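Local coordinates for protein GH5 (Bacteroidetes bacterium AC2a, PDB 4YHE) that is a (beta/alpha)8-barrel glycoside hydrolase of family 5, a cellulase that probably cleaves beta-glucosidic bonds in cellulose, at residues A42-F47 and H92-I97; V62-H67 and G79-V84; E155-E160 and E205-G210; W246-S251 and E308-Y313. All blocks are in the same frame, centred on the assembly; numbering follows the deposited sequence.

Interaction 1: A42-F47 and H92-I97; sequences ATQQTF and HKAGLI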
# COMPACT_ATOMS: atom_id res chain seq x y z
N ALA A 42 -16.29 9.06 -2.67
CA ALA A 42 -15.86 8.81 -4.04
C ALA A 42 -17.06 8.57 -4.94
O ALA A 42 -18.11 8.13 -4.49
CB ALA A 42 -14.89 7.65 -4.08
N THR A 43 -16.90 8.89 -6.22
CA THR A 43 -17.94 8.69 -7.19
C THR A 43 -17.37 7.95 -8.38
O THR A 43 -16.18 7.69 -8.45
CB THR A 43 -18.52 10.04 -7.70
OG1 THR A 43 -17.53 10.80 -8.46
CG2 THR A 43 -19.01 10.86 -6.55
N GLN A 44 -18.21 7.57 -9.33
CA GLN A 44 -17.67 6.99 -10.58
C GLN A 44 -16.65 7.88 -11.24
O GLN A 44 -15.70 7.38 -11.84
CB GLN A 44 -18.79 6.73 -11.59
CG GLN A 44 -18.35 5.87 -12.78
CD GLN A 44 -17.83 4.50 -12.38
OE1 GLN A 44 -18.52 3.71 -11.72
NE2 GLN A 44 -16.59 4.20 -12.77
N GLN A 45 -16.88 9.19 -11.20
CA GLN A 45 -15.99 10.16 -11.82
C GLN A 45 -14.58 10.09 -11.19
O GLN A 45 -13.58 10.31 -11.87
CB GLN A 45 -16.59 11.57 -11.71
CG GLN A 45 -17.83 11.83 -12.59
CD GLN A 45 -19.04 10.94 -12.27
OE1 GLN A 45 -19.59 10.93 -11.13
NE2 GLN A 45 -19.47 10.17 -13.28
N THR A 46 -14.50 9.79 -9.89
CA THR A 46 -13.21 9.58 -9.26
C THR A 46 -12.40 8.53 -10.02
O THR A 46 -11.27 8.80 -10.45
CB THR A 46 -13.34 9.10 -7.80
OG1 THR A 46 -14.22 9.98 -7.08
CG2 THR A 46 -11.99 9.06 -7.13
N PHE A 47 -12.99 7.36 -10.20
CA PHE A 47 -12.29 6.23 -10.81
C PHE A 47 -12.06 6.45 -12.30
O PHE A 47 -11.02 6.05 -12.83
CB PHE A 47 -13.05 4.95 -10.53
CG PHE A 47 -13.14 4.65 -9.06
CD1 PHE A 47 -12.07 4.08 -8.39
CD2 PHE A 47 -14.27 4.99 -8.35
CE1 PHE A 47 -12.14 3.84 -7.03
CE2 PHE A 47 -14.34 4.77 -6.99
CZ PHE A 47 -13.28 4.18 -6.33
N HIS A 92 -13.86 -1.16 -11.17
CA HIS A 92 -13.89 -2.19 -12.21
C HIS A 92 -14.50 -1.63 -13.48
O HIS A 92 -14.00 -1.86 -14.59
CB HIS A 92 -14.68 -3.41 -11.75
CG HIS A 92 -14.72 -4.54 -12.74
ND1 HIS A 92 -13.60 -5.00 -13.40
CD2 HIS A 92 -15.76 -5.31 -13.16
CE1 HIS A 92 -13.95 -6.00 -14.20
NE2 HIS A 92 -15.25 -6.20 -14.07
N LYS A 93 -15.57 -0.87 -13.32
CA LYS A 93 -16.18 -0.18 -14.46
C LYS A 93 -15.19 0.73 -15.16
O LYS A 93 -15.25 0.89 -16.37
CB LYS A 93 -17.39 0.61 -13.98
CG LYS A 93 -18.25 1.22 -15.07
CD LYS A 93 -19.60 1.62 -14.46
CE LYS A 93 -20.41 2.51 -15.39
NZ LYS A 93 -20.54 1.93 -16.76
N ALA A 94 -14.27 1.34 -14.41
CA ALA A 94 -13.25 2.15 -15.02
C ALA A 94 -12.05 1.37 -15.63
O ALA A 94 -11.13 1.99 -16.15
CB ALA A 94 -12.75 3.20 -14.03
N GLY A 95 -12.04 0.05 -15.49
CA GLY A 95 -10.94 -0.77 -16.00
C GLY A 95 -9.72 -0.94 -15.10
O GLY A 95 -8.69 -1.38 -15.55
N LEU A 96 -9.87 -0.64 -13.81
CA LEU A 96 -8.74 -0.69 -12.87
C LEU A 96 -8.68 -2.03 -12.15
O LEU A 96 -9.70 -2.64 -11.86
CB LEU A 96 -8.86 0.43 -11.83
CG LEU A 96 -8.94 1.85 -12.37
CD1 LEU A 96 -9.47 2.81 -11.33
CD2 LEU A 96 -7.59 2.28 -12.90
N ILE A 97 -7.46 -2.48 -11.89
CA ILE A 97 -7.23 -3.57 -10.95
C ILE A 97 -7.45 -2.95 -9.56
O ILE A 97 -7.08 -1.80 -9.34
CB ILE A 97 -5.81 -4.14 -11.12
CG1 ILE A 97 -5.74 -4.89 -12.46
CG2 ILE A 97 -5.44 -5.06 -9.98
CD1 ILE A 97 -4.35 -5.01 -13.04

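Interaction 2: V62-H67 and G79-V84; sequences VTWMGH and GWLDRV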
# COMPACT_ATOMS: atom_id res chain seq x y z
N VAL A 62 -9.57 -0.10 3.71
CA VAL A 62 -10.83 -0.04 4.42
C VAL A 62 -10.55 -0.35 5.88
O VAL A 62 -9.92 -1.34 6.17
CB VAL A 62 -11.81 -1.09 3.89
CG1 VAL A 62 -13.09 -1.05 4.71
CG2 VAL A 62 -12.08 -0.88 2.39
N THR A 63 -11.05 0.51 6.76
CA THR A 63 -10.96 0.25 8.21
C THR A 63 -12.32 -0.32 8.59
O THR A 63 -13.35 0.28 8.25
CB THR A 63 -10.67 1.53 8.96
OG1 THR A 63 -9.35 2.00 8.67
CG2 THR A 63 -10.82 1.31 10.51
N TRP A 64 -12.35 -1.46 9.27
CA TRP A 64 -13.60 -2.19 9.53
C TRP A 64 -14.18 -1.90 10.93
O TRP A 64 -15.38 -1.94 11.16
CB TRP A 64 -13.43 -3.68 9.25
CG TRP A 64 -13.02 -3.95 7.82
CD1 TRP A 64 -11.73 -3.96 7.34
CD2 TRP A 64 -13.87 -4.21 6.68
NE1 TRP A 64 -11.73 -4.22 6.00
CE2 TRP A 64 -13.02 -4.38 5.56
CE3 TRP A 64 -15.25 -4.32 6.49
CZ2 TRP A 64 -13.50 -4.66 4.29
CZ3 TRP A 64 -15.73 -4.57 5.25
CH2 TRP A 64 -14.86 -4.72 4.14
N MET A 65 -13.28 -1.52 11.82
CA MET A 65 -13.57 -1.11 13.17
C MET A 65 -14.81 -0.21 13.24
O MET A 65 -14.89 0.79 12.53
CB MET A 65 -12.30 -0.36 13.61
CG MET A 65 -12.15 -0.07 15.07
SD MET A 65 -10.56 0.73 15.31
CE MET A 65 -10.95 2.35 14.67
N GLY A 66 -15.77 -0.58 14.09
CA GLY A 66 -17.05 0.15 14.22
C GLY A 66 -18.18 -0.52 13.42
O GLY A 66 -19.35 -0.22 13.66
N HIS A 67 -17.84 -1.42 12.49
CA HIS A 67 -18.81 -2.07 11.61
C HIS A 67 -18.79 -3.54 11.79
O HIS A 67 -19.30 -4.26 10.96
CB HIS A 67 -18.54 -1.73 10.14
CG HIS A 67 -18.41 -0.28 9.89
ND1 HIS A 67 -19.49 0.57 9.88
CD2 HIS A 67 -17.32 0.51 9.73
CE1 HIS A 67 -19.08 1.81 9.71
NE2 HIS A 67 -17.77 1.79 9.59
N GLY A 79 -24.48 -2.32 5.35
CA GLY A 79 -24.33 -1.05 4.65
C GLY A 79 -22.87 -0.73 4.37
O GLY A 79 -22.52 -0.20 3.29
N TRP A 80 -22.00 -1.06 5.31
CA TRP A 80 -20.55 -0.79 5.15
C TRP A 80 -19.98 -1.66 4.04
O TRP A 80 -19.33 -1.15 3.12
CB TRP A 80 -19.81 -1.04 6.45
CG TRP A 80 -18.39 -0.62 6.41
CD1 TRP A 80 -17.29 -1.44 6.47
CD2 TRP A 80 -17.89 0.71 6.35
NE1 TRP A 80 -16.15 -0.69 6.41
CE2 TRP A 80 -16.48 0.63 6.34
CE3 TRP A 80 -18.49 1.96 6.25
CZ2 TRP A 80 -15.68 1.75 6.27
CZ3 TRP A 80 -17.68 3.08 6.19
CH2 TRP A 80 -16.30 2.97 6.21
N LEU A 81 -20.28 -2.96 4.10
CA LEU A 81 -19.82 -3.90 3.10
C LEU A 81 -20.38 -3.54 1.71
O LEU A 81 -19.69 -3.66 0.70
CB LEU A 81 -20.18 -5.33 3.50
CG LEU A 81 -19.66 -6.47 2.63
CD1 LEU A 81 -18.15 -6.37 2.47
CD2 LEU A 81 -20.01 -7.81 3.26
N ASP A 82 -21.62 -3.05 1.66
CA ASP A 82 -22.25 -2.54 0.43
C ASP A 82 -21.46 -1.43 -0.24
O ASP A 82 -21.31 -1.39 -1.46
CB ASP A 82 -23.68 -1.99 0.71
CG ASP A 82 -24.76 -3.06 0.94
OD1 ASP A 82 -24.54 -4.26 0.72
OD2 ASP A 82 -25.86 -2.68 1.37
N ARG A 83 -20.97 -0.49 0.57
CA ARG A 83 -20.21 0.64 0.05
C ARG A 83 -18.86 0.18 -0.50
O ARG A 83 -18.46 0.60 -1.59
CB ARG A 83 -20.04 1.70 1.12
CG ARG A 83 -19.23 2.91 0.72
CD ARG A 83 -19.81 3.62 -0.49
NE ARG A 83 -19.07 4.86 -0.77
CZ ARG A 83 -19.17 5.54 -1.91
NH1 ARG A 83 -19.99 5.13 -2.86
NH2 ARG A 83 -18.49 6.66 -2.08
N VAL A 84 -18.19 -0.70 0.23
CA VAL A 84 -16.95 -1.32 -0.26
C VAL A 84 -17.24 -2.00 -1.60
O VAL A 84 -16.52 -1.77 -2.59
CB VAL A 84 -16.33 -2.33 0.72
CG1 VAL A 84 -15.08 -2.95 0.09
CG2 VAL A 84 -15.98 -1.66 2.03

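Interaction 3: E155-E160 and E205-G210; sequences EWLVFE and ETRYIG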
# COMPACT_ATOMS: atom_id res chain seq x y z
N GLU A 155 -10.03 -12.01 -11.11
CA GLU A 155 -8.66 -11.73 -10.62
C GLU A 155 -8.23 -10.27 -10.75
O GLU A 155 -7.12 -9.93 -10.36
CB GLU A 155 -7.62 -12.71 -11.20
CG GLU A 155 -7.21 -12.46 -12.63
CD GLU A 155 -6.12 -13.43 -13.10
OE1 GLU A 155 -6.07 -14.63 -12.66
OE2 GLU A 155 -5.32 -12.98 -13.92
N TRP A 156 -9.09 -9.43 -11.35
CA TRP A 156 -8.94 -7.99 -11.29
C TRP A 156 -9.11 -7.47 -9.85
O TRP A 156 -8.66 -6.37 -9.57
CB TRP A 156 -9.91 -7.24 -12.23
CG TRP A 156 -11.33 -7.59 -12.01
CD1 TRP A 156 -12.06 -8.55 -12.66
CD2 TRP A 156 -12.22 -7.00 -11.04
NE1 TRP A 156 -13.34 -8.60 -12.15
CE2 TRP A 156 -13.47 -7.66 -11.16
CE3 TRP A 156 -12.08 -5.98 -10.08
CZ2 TRP A 156 -14.56 -7.33 -10.37
CZ3 TRP A 156 -13.18 -5.65 -9.30
CH2 TRP A 156 -14.40 -6.33 -9.44
N LEU A 157 -9.72 -8.25 -8.96
CA LEU A 157 -9.89 -7.88 -7.54
C LEU A 157 -8.88 -8.65 -6.68
O LEU A 157 -8.90 -9.87 -6.63
CB LEU A 157 -11.31 -8.17 -7.07
CG LEU A 157 -11.64 -7.90 -5.59
CD1 LEU A 157 -11.37 -6.44 -5.25
CD2 LEU A 157 -13.06 -8.26 -5.24
N VAL A 158 -7.99 -7.90 -6.01
CA VAL A 158 -6.93 -8.42 -5.15
C VAL A 158 -7.29 -8.17 -3.69
O VAL A 158 -7.79 -7.09 -3.36
CB VAL A 158 -5.59 -7.70 -5.44
CG1 VAL A 158 -4.47 -8.16 -4.49
CG2 VAL A 158 -5.14 -7.85 -6.90
N PHE A 159 -7.09 -9.16 -2.84
CA PHE A 159 -7.24 -8.97 -1.41
C PHE A 159 -5.85 -8.81 -0.79
O PHE A 159 -4.96 -9.64 -1.04
CB PHE A 159 -7.90 -10.16 -0.73
CG PHE A 159 -9.35 -10.39 -1.09
CD1 PHE A 159 -10.09 -9.45 -1.77
CD2 PHE A 159 -9.97 -11.56 -0.71
CE1 PHE A 159 -11.41 -9.69 -2.08
CE2 PHE A 159 -11.30 -11.82 -1.00
CZ PHE A 159 -12.02 -10.87 -1.70
N GLU A 160 -5.67 -7.77 0.02
CA GLU A 160 -4.45 -7.56 0.78
C GLU A 160 -4.80 -7.82 2.25
O GLU A 160 -5.71 -7.18 2.79
CB GLU A 160 -3.95 -6.16 0.55
CG GLU A 160 -2.75 -5.73 1.37
CD GLU A 160 -2.46 -4.26 1.14
OE1 GLU A 160 -1.97 -3.87 0.04
OE2 GLU A 160 -2.77 -3.49 2.08
N GLU A 205 -10.74 -18.78 -4.90
CA GLU A 205 -9.84 -19.92 -5.03
C GLU A 205 -8.53 -19.57 -5.69
O GLU A 205 -7.50 -20.10 -5.30
CB GLU A 205 -10.47 -21.06 -5.85
CG GLU A 205 -9.57 -22.30 -6.05
CD GLU A 205 -9.47 -23.18 -4.81
OE1 GLU A 205 -9.74 -22.67 -3.69
OE2 GLU A 205 -9.14 -24.40 -4.92
N THR A 206 -8.57 -18.74 -6.71
CA THR A 206 -7.39 -18.40 -7.49
C THR A 206 -7.11 -16.90 -7.52
O THR A 206 -6.39 -16.43 -8.39
CB THR A 206 -7.58 -18.88 -8.92
OG1 THR A 206 -8.78 -18.28 -9.41
CG2 THR A 206 -7.72 -20.39 -8.95
N ARG A 207 -7.72 -16.16 -6.61
CA ARG A 207 -7.49 -14.72 -6.47
C ARG A 207 -6.04 -14.48 -6.02
O ARG A 207 -5.52 -15.25 -5.18
CB ARG A 207 -8.44 -14.15 -5.41
CG ARG A 207 -8.35 -12.64 -5.22
CD ARG A 207 -9.38 -12.05 -4.25
NE ARG A 207 -10.75 -12.55 -4.39
CZ ARG A 207 -11.55 -12.41 -5.45
NH1 ARG A 207 -11.15 -11.78 -6.54
NH2 ARG A 207 -12.77 -12.92 -5.42
N TYR A 208 -5.41 -13.44 -6.54
CA TYR A 208 -4.15 -12.96 -5.98
C TYR A 208 -4.36 -12.37 -4.60
O TYR A 208 -5.28 -11.59 -4.40
CB TYR A 208 -3.51 -11.96 -6.88
CG TYR A 208 -2.96 -12.62 -8.11
CD1 TYR A 208 -1.71 -13.23 -8.07
CD2 TYR A 208 -3.67 -12.66 -9.28
CE1 TYR A 208 -1.20 -13.87 -9.19
CE2 TYR A 208 -3.17 -13.30 -10.41
CZ TYR A 208 -1.93 -13.91 -10.34
OH TYR A 208 -1.38 -14.52 -11.44
N ILE A 209 -3.51 -12.76 -3.67
CA ILE A 209 -3.56 -12.23 -2.32
C ILE A 209 -2.22 -11.57 -1.96
O ILE A 209 -1.17 -12.22 -2.03
CB ILE A 209 -3.84 -13.31 -1.31
CG1 ILE A 209 -5.19 -14.00 -1.58
CG2 ILE A 209 -3.80 -12.73 0.10
CD1 ILE A 209 -5.40 -15.23 -0.74
N GLY A 210 -2.27 -10.29 -1.57
CA GLY A 210 -1.08 -9.56 -1.11
C GLY A 210 -0.87 -9.79 0.37
O GLY A 210 -1.81 -9.69 1.14
O HOH W 1 -6.72 -11.19 -7.86
O HOH W 2 -2.78 -14.48 -13.76

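Interaction 4: W246-S251 and E308-Y313; sequences WDYAGS and EFRLYY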
# COMPACT_ATOMS: atom_id res chain seq x y z
N TRP A 246 12.54 8.98 4.91
CA TRP A 246 11.41 9.62 5.51
C TRP A 246 11.57 11.11 5.68
O TRP A 246 10.62 11.86 5.47
CB TRP A 246 11.10 8.97 6.90
CG TRP A 246 9.96 9.65 7.57
CD1 TRP A 246 10.01 10.48 8.64
CD2 TRP A 246 8.58 9.58 7.19
NE1 TRP A 246 8.78 10.94 8.94
CE2 TRP A 246 7.87 10.39 8.09
CE3 TRP A 246 7.88 8.92 6.18
CZ2 TRP A 246 6.50 10.55 8.02
CZ3 TRP A 246 6.50 9.06 6.12
CH2 TRP A 246 5.83 9.89 7.02
N ASP A 247 12.76 11.58 6.08
CA ASP A 247 12.91 13.01 6.35
C ASP A 247 13.01 13.91 5.06
O ASP A 247 13.03 15.15 5.14
CB ASP A 247 14.04 13.25 7.32
CG ASP A 247 13.64 12.91 8.77
OD1 ASP A 247 12.44 12.96 9.09
OD2 ASP A 247 14.56 12.55 9.53
N TYR A 248 13.03 13.25 3.92
CA TYR A 248 12.73 13.91 2.64
C TYR A 248 11.27 13.75 2.22
O TYR A 248 10.55 14.75 2.04
CB TYR A 248 13.64 13.40 1.52
CG TYR A 248 13.18 13.96 0.21
CD1 TYR A 248 13.30 15.32 -0.07
CD2 TYR A 248 12.50 13.16 -0.70
CE1 TYR A 248 12.79 15.86 -1.25
CE2 TYR A 248 11.99 13.67 -1.88
CZ TYR A 248 12.11 15.03 -2.15
OH TYR A 248 11.59 15.56 -3.35
N ALA A 249 10.83 12.50 2.05
CA ALA A 249 9.53 12.21 1.45
C ALA A 249 8.32 12.44 2.34
O ALA A 249 7.26 12.85 1.84
CB ALA A 249 9.49 10.79 0.93
N GLY A 250 8.48 12.19 3.64
CA GLY A 250 7.37 12.19 4.55
C GLY A 250 7.30 13.40 5.47
O GLY A 250 6.31 14.13 5.45
N SER A 251 8.35 13.63 6.25
CA SER A 251 8.35 14.79 7.17
C SER A 251 8.74 16.06 6.47
O SER A 251 8.42 17.13 6.95
CB SER A 251 9.26 14.57 8.38
OG SER A 251 10.61 14.54 7.96
N GLU A 308 10.54 20.43 -8.29
CA GLU A 308 11.25 19.68 -9.34
C GLU A 308 12.00 18.47 -8.79
O GLU A 308 12.09 17.42 -9.45
CB GLU A 308 12.19 20.59 -10.14
CG GLU A 308 11.48 21.58 -11.08
CD GLU A 308 10.59 20.91 -12.11
OE1 GLU A 308 11.03 19.98 -12.77
OE2 GLU A 308 9.43 21.33 -12.27
N PHE A 309 12.51 18.60 -7.56
CA PHE A 309 13.14 17.46 -6.91
C PHE A 309 12.18 16.32 -6.59
O PHE A 309 12.56 15.18 -6.73
CB PHE A 309 13.89 17.88 -5.66
CG PHE A 309 15.21 18.51 -5.96
CD1 PHE A 309 16.33 17.73 -6.16
CD2 PHE A 309 15.31 19.89 -6.10
CE1 PHE A 309 17.55 18.32 -6.47
CE2 PHE A 309 16.52 20.48 -6.39
CZ PHE A 309 17.64 19.69 -6.60
N ARG A 310 10.96 16.63 -6.15
CA ARG A 310 9.91 15.65 -5.96
C ARG A 310 9.57 14.89 -7.28
O ARG A 310 9.41 13.67 -7.29
CB ARG A 310 8.68 16.34 -5.36
CG ARG A 310 7.52 15.38 -5.06
CD ARG A 310 6.20 16.12 -5.05
NE ARG A 310 5.10 15.36 -4.51
CZ ARG A 310 3.81 15.68 -4.60
NH1 ARG A 310 3.40 16.72 -5.29
NH2 ARG A 310 2.91 14.90 -4.05
N LEU A 311 9.49 15.61 -8.38
CA LEU A 311 9.21 15.00 -9.67
C LEU A 311 10.36 14.10 -10.10
O LEU A 311 10.12 13.01 -10.59
CB LEU A 311 8.90 16.05 -10.75
CG LEU A 311 7.74 17.00 -10.50
CD1 LEU A 311 7.45 17.87 -11.73
CD2 LEU A 311 6.48 16.22 -10.16
N TYR A 312 11.59 14.57 -9.89
CA TYR A 312 12.81 13.78 -10.11
C TYR A 312 12.77 12.50 -9.29
O TYR A 312 13.01 11.44 -9.79
CB TYR A 312 14.08 14.58 -9.79
CG TYR A 312 15.33 13.76 -9.80
CD1 TYR A 312 15.85 13.27 -11.02
CD2 TYR A 312 16.02 13.45 -8.63
CE1 TYR A 312 16.98 12.49 -11.05
CE2 TYR A 312 17.17 12.69 -8.66
CZ TYR A 312 17.65 12.21 -9.88
OH TYR A 312 18.77 11.46 -9.95
N TYR A 313 12.45 12.62 -8.01
CA TYR A 313 12.29 11.43 -7.18
C TYR A 313 11.32 10.42 -7.77
O TYR A 313 11.65 9.24 -7.87
CB TYR A 313 11.89 11.91 -5.79
CG TYR A 313 11.53 10.87 -4.77
CD1 TYR A 313 12.51 10.23 -4.01
CD2 TYR A 313 10.21 10.60 -4.49
CE1 TYR A 313 12.17 9.34 -2.99
CE2 TYR A 313 9.86 9.71 -3.48
CZ TYR A 313 10.84 9.08 -2.74
OH TYR A 313 10.48 8.21 -1.75

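Interaction 1: A42-F47 and H92-I97
The Phe47 ring meets Leu96 at its edge rather than over a face: Leu96 CD1 stands near the ring plane, 4.1 Å from Phe47 CD1, the two side chains crossing at about a right angle. The Phe47 side chain also touches Leu87, Met90 and Ala91 of helix 78-93 and Val58 of strand 57-60. The contact joins two outer helices of the TIM barrel, the start of helix 44-53 and the end of helix 78-93 with the turn that leads on to strand 97-101. The other flat group, the Gln44 carboxamide, lies across the aliphatic part of Lys93, with OE1 of Gln44 3.6 Å from CD of Lys93. Its reach depends on CG being anti to the backbone N (chi1 -168°) and on a bend at chi2; NE2 of Gln44 is held outside this pair by Met90 O and Asn48 OD1. Both helix ends carry standard terminations. Thr43 and Thr46 form a capping box, Thr43 N donating to Thr46 OG1 at 3.0 Å, while Gly95 closes helix 78-93 in a Schellman motif. No hydrogen bond crosses between the segments. At the closest approach of the backbones, Ala94 CB rests 3.5 Å from Phe47 O.

Interaction 2: V62-H67 and G79-V84
Trp80 carries this contact, with 114 Å² of its surface buried against 62-67, and His67 and Trp64 take it from two directions as an aromatic cluster. Its CG stands anti to the backbone N (chi1 -173°), which carries the indole across to 62-67. His67 lies flat over one face of that indole: its ring and the five-membered ring are 3.8 Å apart between centroids with planes only 6° apart, an offset stack. The overlap extends across the fused system, since His67 NE2 comes within 3.4 Å of Trp80 CE3. Trp80 CB adds a CH-pi contact over the imidazole face. Neither polar end of His67 is spent on the stack, because ND1 is bonded to Glu77 OE1 and NE2 to Ser32 O, which together fix the rotation of the ring.

The planes of the Trp64 and Trp80 indoles stand at 83°, the edge of Trp80 directed toward the face of Trp64 in an offset edge-to-face pair, with Trp80 CD1 3.5 Å from Trp64 CE3. On that face of Trp64, Val62 CG1 shares the space with Trp80 NE1. Val62 also reaches Val84 tip to tip, CG1 to CG2 at 4.0 Å, and the far end of Trp64, CH2, touches Leu81 CD1 at the same distance.

The segment 62-67, ending in a type II turn, belongs to the loop after strand 57-60, at the C-terminal end of the barrel strands. It packs on the first turns of helix 78-93, while Ile146 of helix 129-149 packs on Trp64 and strand 31-32 borders His67 and Trp80.

Interaction 3: E155-E160 and E205-G210
Arg207 runs over the face of the Phe159 ring, CD resting 3.5 Å from the ring centroid and only 6° off the normal in a CH-pi contact. Beyond it NE passes over the same face, and the guanidinium, its plane 39° from the ring, makes an off-centre cation-pi contact. The bend at chi3 (-44°) turns the end of the chain back to strand 157-160, where Arg207 NH1 donates to Leu157 O at 3.0 Å, tilted out of the carbonyl plane; Asp153 O and Asn204 OD1 take NH2. Replacing Phe159 with an alanine would probably take away the surface under Arg207 CD and NE, opening a gap and leaving the arginine's end freer to shift despite its hydrogen bonds.

Glu155 and Tyr208 lie side by side, pointing the same way, and water 2 joins Glu155 OE2 to Tyr208 OH, while Glu155 OE1 makes a salt bridge with Arg235. Water 1 accepts from Tyr208 N and donates to Glu155 O and Leu157 O, bridging the two backbones. In the parallel pairing Phe159 N donates weakly to Tyr208 O, and Gly210 N to Phe159 O at 2.8 Å.

These strands are adjacent in the barrel, and helix 181-199 makes the beta-alpha-beta crossover between them. Phe159 and Ile209 face outward onto Ile197 of that helix, whereas Glu160 points into the barrel, toward Arg59, Asn101 and Tyr292.

Interaction 4: W246-S251 and E308-Y313
Behind the ring contact of Tyr248 with Tyr313, the carbonyl O of Trp246 is gripped by two backbone donors, Gly250 N at 2.8 Å and Ser251 N at 3.0 Å, which reach it from opposite faces of its plane. Together they close the short helix 246-249, which probably helps to hold the backbone from which Tyr248 projects. This helix follows barrel strand 236-242 and meets helix 304-323, which follows strand 291-296 of the TIM barrel.

Tyr248 directs its edge at the face of Tyr313, with planes at 63° and centroids 5.5 Å apart. CE2 of Tyr248 is the touching atom, 4.1 Å from Tyr313 CG and displaced toward the rim of that ring. Both tyrosines have CG anti to the backbone N (172° and 174°), which sends them past each other in opposite directions between the two helices. Tyr313 OH lies beside Ala249 CB. At the other end Tyr248 OH sits 3.1 Å from Arg310 N, but at an angle too poor for a hydrogen bond.

With an alanine in place of Tyr248, a gap would probably open beside helix 304-323, taking from Tyr313 the ring edge on its face and from Arg301 its cation-pi partner. As no hydrogen bond joins the segments, cohesion between them probably rests mainly on ring edges, ring faces and methyl contact, while Tyr313 OH and Arg310 NE bond to Asp244 O and Ala298 O.

How the interactions relate
Interactions 2, 3 and 4 are buried, whereas interaction 1 lies partly at the surface, with the chain of Lys93 at its margin. Interactions 1 and 2 share helix 78-93, one at its end and the other near its start, and are tied by a probable hydrogen bond from Arg83 NH2 to Ala42 O. Interaction 1 meets interaction 3 where His92 stacks on Trp156. Interaction 3 pairs barrel strands, with clear hydrogen bonds and bridging waters across it; the others dock helices or loops mainly through apolar and aromatic groups. Interaction 4 stands apart, its centre about 33 Å from that of interaction 2 across the centre of the chain.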